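Local coordinates for putative glycosyltransferase (Mannosyltransferase) involved in glycosylating the PBCV-1 major capsid protein (Paramecium bursaria Chlorella virus 1, PDB 2P6W) that probably transfers sugar from a nucleotide-sugar donor in glycosylation of the viral major capsid protein, this chain being its manganese-binding N-terminal domain, at residues 8-13 against 36-41; 83-88 against 191-196. All coordinates share one frame; numbering follows the deposited sequence.

Interaction 1: residues 8-13 against 36-41; sequences ITILSG and HGYNFY
Tyr38 swings its ring against Ile8 because its CG stands beside the backbone N (chi1 -53°), while Ile8, with CG1 likewise beside its own N (chi1 -67°), sends its branches alongside that ring. The two strands are the parallel pair of a beta-alpha-beta unit, 8-13 and 39-43 joined through helix 20-36, in the nucleotide-binding part of a GT-A-type fold. Backbone bonds weave between them: Asn39 N reaches Ile8 O at 3.0 Å and Ile10 N takes Asn39 O, after which Tyr41 N binds Ile10 O at 2.9 Å and Ser12 N binds Tyr41 O. Ile8 CB lies 3.7 Å from Tyr38 CD1, and Ile8 CG2 sits above one ring face near its rim; His36 CB lies over the rim of the opposite face. Ile10 CD1 approaches Tyr38 CD2 at 4.2 Å, on the side of the sheet where helix 20-36 packs against Ile10 and Phe40. Leu11 and Tyr41 meet through their CB atoms on the face that packs against helix 59-69. Thr9 OG1, whose firmer partner is Thr73 OG1, lies 3.0 Å from Asn39 OD1, a weak pairing at most. At the start of the pair, a water accepts from Ile8 N at 3.0 Å and donates weakly to Gly37 O.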
loop_
_atom_site.group_PDB
_atom_site.type_symbol
_atom_site.label_atom_id
_atom_site.label_comp_id
_atom_site.label_asym_id
_atom_site.label_seq_id
_atom_site.Cartn_x
_atom_site.Cartn_y
_atom_site.Cartn_z
ATOM N N ILE A 8 -11.573 -8.408 -2.722
ATOM C CA ILE A 8 -10.380 -7.626 -2.381
ATOM C C ILE A 8 -9.712 -8.190 -1.135
ATOM O O ILE A 8 -10.400 -8.506 -0.161
ATOM C CB ILE A 8 -10.764 -6.162 -2.145
ATOM C CG1 ILE A 8 -11.235 -5.536 -3.457
ATOM C CG2 ILE A 8 -9.586 -5.344 -1.528
ATOM C CD1 ILE A 8 -12.035 -4.242 -3.273
ATOM N N THR A 9 -8.379 -8.312 -1.171
ATOM C CA THR A 9 -7.590 -8.680 -0.000
ATOM C C THR A 9 -6.672 -7.516 0.310
ATOM O O THR A 9 -5.853 -7.137 -0.532
ATOM C CB THR A 9 -6.724 -9.925 -0.278
ATOM O OG1 THR A 9 -7.582 -11.059 -0.456
ATOM C CG2 THR A 9 -5.732 -10.207 0.866
ATOM N N ILE A 10 -6.827 -6.930 1.489
ATOM C CA ILE A 10 -5.901 -5.896 1.920
ATOM C C ILE A 10 -4.774 -6.595 2.641
ATOM O O ILE A 10 -5.019 -7.501 3.443
ATOM C CB ILE A 10 -6.580 -4.850 2.830
ATOM C CG1 ILE A 10 -7.801 -4.276 2.100
ATOM C CG2 ILE A 10 -5.565 -3.753 3.259
ATOM C CD1 ILE A 10 -8.495 -3.133 2.791
ATOM N N LEU A 11 -3.552 -6.173 2.347
ATOM C CA LEU A 11 -2.382 -6.750 3.011
ATOM C C LEU A 11 -1.459 -5.666 3.525
ATOM O O LEU A 11 -1.359 -4.572 2.962
ATOM C CB LEU A 11 -1.615 -7.727 2.105
ATOM C CG LEU A 11 -1.065 -7.152 0.800
ATOM C CD1 LEU A 11 0.283 -7.761 0.467
ATOM C CD2 LEU A 11 -2.031 -7.398 -0.337
ATOM N N SER A 12 -0.765 -6.005 4.611
ATOM C CA SER A 12 0.223 -5.117 5.198
ATOM C C SER A 12 1.114 -5.965 6.069
ATOM O O SER A 12 1.060 -7.210 6.006
ATOM C CB SER A 12 -0.463 -4.030 6.034
ATOM O OG SER A 12 0.452 -3.008 6.437
ATOM N N GLY A 13 1.916 -5.310 6.898
ATOM C CA GLY A 13 2.758 -6.047 7.840
ATOM C C GLY A 13 3.613 -5.088 8.608
ATOM O O GLY A 13 3.789 -3.940 8.188
ATOM N N HIS A 36 -16.606 -4.689 5.422
ATOM C CA HIS A 36 -16.948 -4.802 4.012
ATOM C C HIS A 36 -16.739 -6.187 3.435
ATOM O O HIS A 36 -17.001 -6.406 2.254
ATOM C CB HIS A 36 -16.166 -3.759 3.210
ATOM C CG HIS A 36 -16.414 -2.379 3.692
ATOM N ND1 HIS A 36 -17.571 -1.688 3.389
ATOM C CD2 HIS A 36 -15.717 -1.598 4.549
ATOM C CE1 HIS A 36 -17.548 -0.518 4.005
ATOM N NE2 HIS A 36 -16.435 -0.441 4.716
ATOM N N GLY A 37 -16.241 -7.108 4.254
ATOM C CA GLY A 37 -16.076 -8.491 3.817
ATOM C C GLY A 37 -14.803 -8.694 3.020
ATOM O O GLY A 37 -14.676 -9.687 2.298
ATOM N N TYR A 38 -13.849 -7.773 3.148
ATOM C CA TYR A 38 -12.566 -7.958 2.464
ATOM C C TYR A 38 -11.703 -8.913 3.255
ATOM O O TYR A 38 -11.826 -9.001 4.473
ATOM C CB TYR A 38 -11.802 -6.636 2.316
ATOM C CG TYR A 38 -12.566 -5.502 1.688
ATOM C CD1 TYR A 38 -13.320 -5.690 0.528
ATOM C CD2 TYR A 38 -12.476 -4.208 2.212
ATOM C CE1 TYR A 38 -14.011 -4.621 -0.076
ATOM C CE2 TYR A 38 -13.171 -3.137 1.620
ATOM C CZ TYR A 38 -13.938 -3.351 0.475
ATOM O OH TYR A 38 -14.620 -2.308 -0.117
ATOM N N ASN A 39 -10.788 -9.611 2.576
ATOM C CA ASN A 39 -9.823 -10.447 3.292
ATOM C C ASN A 39 -8.735 -9.531 3.819
ATOM O O ASN A 39 -8.503 -8.468 3.252
ATOM C CB ASN A 39 -9.173 -11.484 2.370
ATOM C CG ASN A 39 -10.186 -12.329 1.619
ATOM O OD1 ASN A 39 -10.142 -12.435 0.373
ATOM N ND2 ASN A 39 -11.117 -12.919 2.353
ATOM N N PHE A 40 -8.085 -9.941 4.903
ATOM C CA PHE A 40 -7.005 -9.176 5.496
ATOM C C PHE A 40 -5.837 -10.122 5.770
ATOM O O PHE A 40 -6.016 -11.133 6.455
ATOM C CB PHE A 40 -7.486 -8.518 6.794
ATOM C CG PHE A 40 -6.434 -7.734 7.497
ATOM C CD1 PHE A 40 -5.769 -6.697 6.852
ATOM C CD2 PHE A 40 -6.098 -8.034 8.815
ATOM C CE1 PHE A 40 -4.769 -5.958 7.515
ATOM C CE2 PHE A 40 -5.108 -7.302 9.488
ATOM C CZ PHE A 40 -4.458 -6.259 8.840
ATOM N N TYR A 41 -4.676 -9.811 5.184
ATOM C CA TYR A 41 -3.441 -10.557 5.426
ATOM C C TYR A 41 -2.433 -9.634 6.072
ATOM O O TYR A 41 -2.165 -8.548 5.552
ATOM C CB TYR A 41 -2.809 -11.154 4.140
ATOM C CG TYR A 41 -1.597 -11.961 4.512
ATOM C CD1 TYR A 41 -1.721 -13.285 4.916
ATOM C CD2 TYR A 41 -0.337 -11.368 4.572
ATOM C CE1 TYR A 41 -0.619 -14.013 5.334
ATOM C CE2 TYR A 41 0.778 -12.087 4.975
ATOM C CZ TYR A 41 0.623 -13.413 5.375
ATOM O OH TYR A 41 1.702 -14.156 5.810
HETATM O O HOH W 1 -13.873 -9.178 -0.892
#

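Interaction 2: residues 83-88 against 191-196; sequences VYVNPK and ALFVHM. With MN (manganese (II) ion), chain B.
His195 binds manganese through NE2 at 2.3 Å, at the end of a short antiparallel strand pair, 83-85 with 193-195. Asp80 and Asp82, the DxD pair characteristic of GT-A glycosyltransferases, hold the same ion, and Asn178 OD1 bonds His195 ND1, which, with the metal bond, probably fixes the rotation of the imidazole. Between the strands, Tyr84 and Val194 exchange two backbone bonds, each 2.9 Å from N to O. Beyond them Asn86 holds the loop that precedes strand 193-195 at two points, its N on Leu192 O and its ND2 on Ala191 O, both at 2.8 Å; the second acceptor lies close to the Asn86 amide plane. Its OD1 receives Lys88 N from above that plane, an Asx turn at the start of the 3-10 segment that follows strand 83-85. Val83 CG2 rests over the imidazole face, 3.9 Å from its centroid, and Val85 CG2 meets the Phe193 ring at its edge. Tyr84, with CG between N and carbonyl carbon (chi1 64°), lays its ring over Val194 CB; Met196 CG comes to the ring edge. This bonding and packing are consistent with a histidine held ready for manganese, which in GT-A enzymes usually meets the donor's diphosphate.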
loop_
_atom_site.group_PDB
_atom_site.type_symbol
_atom_site.label_atom_id
_atom_site.label_comp_id
_atom_site.label_asym_id
_atom_site.label_seq_id
_atom_site.Cartn_x
_atom_site.Cartn_y
_atom_site.Cartn_z
ATOM N N VAL A 83 -0.141 3.625 7.136
ATOM C CA VAL A 83 -1.402 4.061 6.524
ATOM C C VAL A 83 -2.559 3.568 7.402
ATOM O O VAL A 83 -2.517 2.451 7.912
ATOM C CB VAL A 83 -1.556 3.495 5.079
ATOM C CG1 VAL A 83 -2.949 3.765 4.555
ATOM C CG2 VAL A 83 -0.515 4.111 4.137
ATOM N N TYR A 84 -3.590 4.387 7.600
ATOM C CA TYR A 84 -4.749 3.876 8.333
ATOM C C TYR A 84 -6.052 4.237 7.641
ATOM O O TYR A 84 -6.070 5.002 6.686
ATOM C CB TYR A 84 -4.753 4.366 9.776
ATOM C CG TYR A 84 -4.898 5.863 9.925
ATOM C CD1 TYR A 84 -6.147 6.452 10.120
ATOM C CD2 TYR A 84 -3.774 6.689 9.908
ATOM C CE1 TYR A 84 -6.273 7.823 10.263
ATOM C CE2 TYR A 84 -3.884 8.072 10.058
ATOM C CZ TYR A 84 -5.145 8.637 10.233
ATOM O OH TYR A 84 -5.261 9.999 10.390
ATOM N N VAL A 85 -7.134 3.643 8.126
ATOM C CA VAL A 85 -8.447 3.930 7.599
ATOM C C VAL A 85 -9.029 5.086 8.404
ATOM O O VAL A 85 -9.133 5.012 9.633
ATOM C CB VAL A 85 -9.350 2.684 7.686
ATOM C CG1 VAL A 85 -10.766 3.036 7.304
ATOM C CG2 VAL A 85 -8.818 1.560 6.764
ATOM N N ASN A 86 -9.395 6.159 7.711
ATOM C CA ASN A 86 -10.066 7.306 8.334
ATOM C C ASN A 86 -11.389 6.874 9.000
ATOM O O ASN A 86 -12.312 6.452 8.299
ATOM C CB ASN A 86 -10.350 8.350 7.253
ATOM C CG ASN A 86 -11.128 9.557 7.768
ATOM O OD1 ASN A 86 -11.300 9.741 8.975
ATOM N ND2 ASN A 86 -11.612 10.379 6.844
ATOM N N PRO A 87 -11.484 6.980 10.341
ATOM C CA PRO A 87 -12.717 6.528 11.016
ATOM C C PRO A 87 -13.999 7.136 10.440
ATOM O O PRO A 87 -15.035 6.452 10.399
ATOM C CB PRO A 87 -12.509 6.963 12.471
ATOM C CG PRO A 87 -11.031 7.010 12.641
ATOM C CD PRO A 87 -10.480 7.465 11.306
ATOM N N LYS A 88 -13.931 8.387 9.985
ATOM C CA LYS A 88 -15.117 9.078 9.454
ATOM C C LYS A 88 -15.675 8.353 8.225
ATOM O O LYS A 88 -16.885 8.427 7.941
ATOM C CB LYS A 88 -14.809 10.549 9.111
ATOM C CG LYS A 88 -15.993 11.292 8.466
ATOM C CD LYS A 88 -15.564 12.578 7.768
ATOM C CE LYS A 88 -16.701 13.185 6.941
ATOM N NZ LYS A 88 -17.193 12.271 5.861
ATOM N N ALA A 191 -10.742 11.638 3.484
ATOM C CA ALA A 191 -10.015 10.527 2.867
ATOM C C ALA A 191 -10.571 9.179 3.318
ATOM O O ALA A 191 -11.278 9.103 4.321
ATOM C CB ALA A 191 -8.526 10.623 3.212
ATOM N N LEU A 192 -10.248 8.123 2.578
ATOM C CA LEU A 192 -10.436 6.771 3.072
ATOM C C LEU A 192 -9.124 6.318 3.716
ATOM O O LEU A 192 -9.114 5.940 4.886
ATOM C CB LEU A 192 -10.812 5.810 1.948
ATOM C CG LEU A 192 -10.937 4.343 2.388
ATOM C CD1 LEU A 192 -12.016 4.172 3.483
ATOM C CD2 LEU A 192 -11.243 3.479 1.130
ATOM N N PHE A 193 -8.033 6.347 2.938
ATOM C CA PHE A 193 -6.703 5.941 3.440
ATOM C C PHE A 193 -5.810 7.152 3.710
ATOM O O PHE A 193 -5.526 7.941 2.811
ATOM C CB PHE A 193 -6.017 4.993 2.439
ATOM C CG PHE A 193 -6.778 3.713 2.215
ATOM C CD1 PHE A 193 -7.245 2.977 3.299
ATOM C CD2 PHE A 193 -7.037 3.249 0.925
ATOM C CE1 PHE A 193 -7.956 1.784 3.116
ATOM C CE2 PHE A 193 -7.732 2.074 0.733
ATOM C CZ PHE A 193 -8.202 1.339 1.834
ATOM N N VAL A 194 -5.391 7.288 4.968
ATOM C CA VAL A 194 -4.587 8.415 5.395
ATOM C C VAL A 194 -3.151 7.915 5.594
ATOM O O VAL A 194 -2.921 6.915 6.270
ATOM C CB VAL A 194 -5.131 9.022 6.705
ATOM C CG1 VAL A 194 -4.240 10.173 7.167
ATOM C CG2 VAL A 194 -6.576 9.499 6.520
ATOM N N HIS A 195 -2.174 8.603 5.016
ATOM C CA HIS A 195 -0.830 8.053 4.955
ATOM C C HIS A 195 0.151 8.929 5.754
ATOM O O HIS A 195 0.396 10.069 5.399
ATOM C CB HIS A 195 -0.415 7.912 3.486
ATOM C CG HIS A 195 0.946 7.324 3.276
ATOM N ND1 HIS A 195 1.506 7.188 2.018
ATOM C CD2 HIS A 195 1.857 6.824 4.151
ATOM C CE1 HIS A 195 2.703 6.630 2.133
ATOM N NE2 HIS A 195 2.943 6.407 3.416
ATOM N N MET A 196 0.643 8.406 6.872
ATOM C CA MET A 196 1.605 9.146 7.702
ATOM C C MET A 196 3.021 9.034 7.134
ATOM O O MET A 196 3.933 8.517 7.782
ATOM C CB MET A 196 1.550 8.637 9.151
ATOM C CG MET A 196 0.178 8.745 9.821
ATOM S SD MET A 196 0.223 8.042 11.498
ATOM C CE MET A 196 0.551 6.315 11.125
HETATM MN MN MN B . 4.626 4.971 4.110
#

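In the fold
Interaction 1 closes before interaction 2 opens along the chain, and their centres lie 15 Å apart, with nearest atoms about 5 Å from each other and not touching. They belong to different sheets: interaction 1 pairs an outermost strand, 39-43, with its neighbour in the six-stranded sheet, whereas interaction 2 pairs two strands of a separate three-stranded one. Strand 75-79, adjacent to 8-13, leads through Asp80 and Asp82 directly into 83-85, and helix 20-36 packs against both contacts. Both contacts contribute to the same nucleotide and metal region: Gly13, at the end of strand 8-13, binds UDP in another structure of this protein, and His195 supplies a manganese ligand.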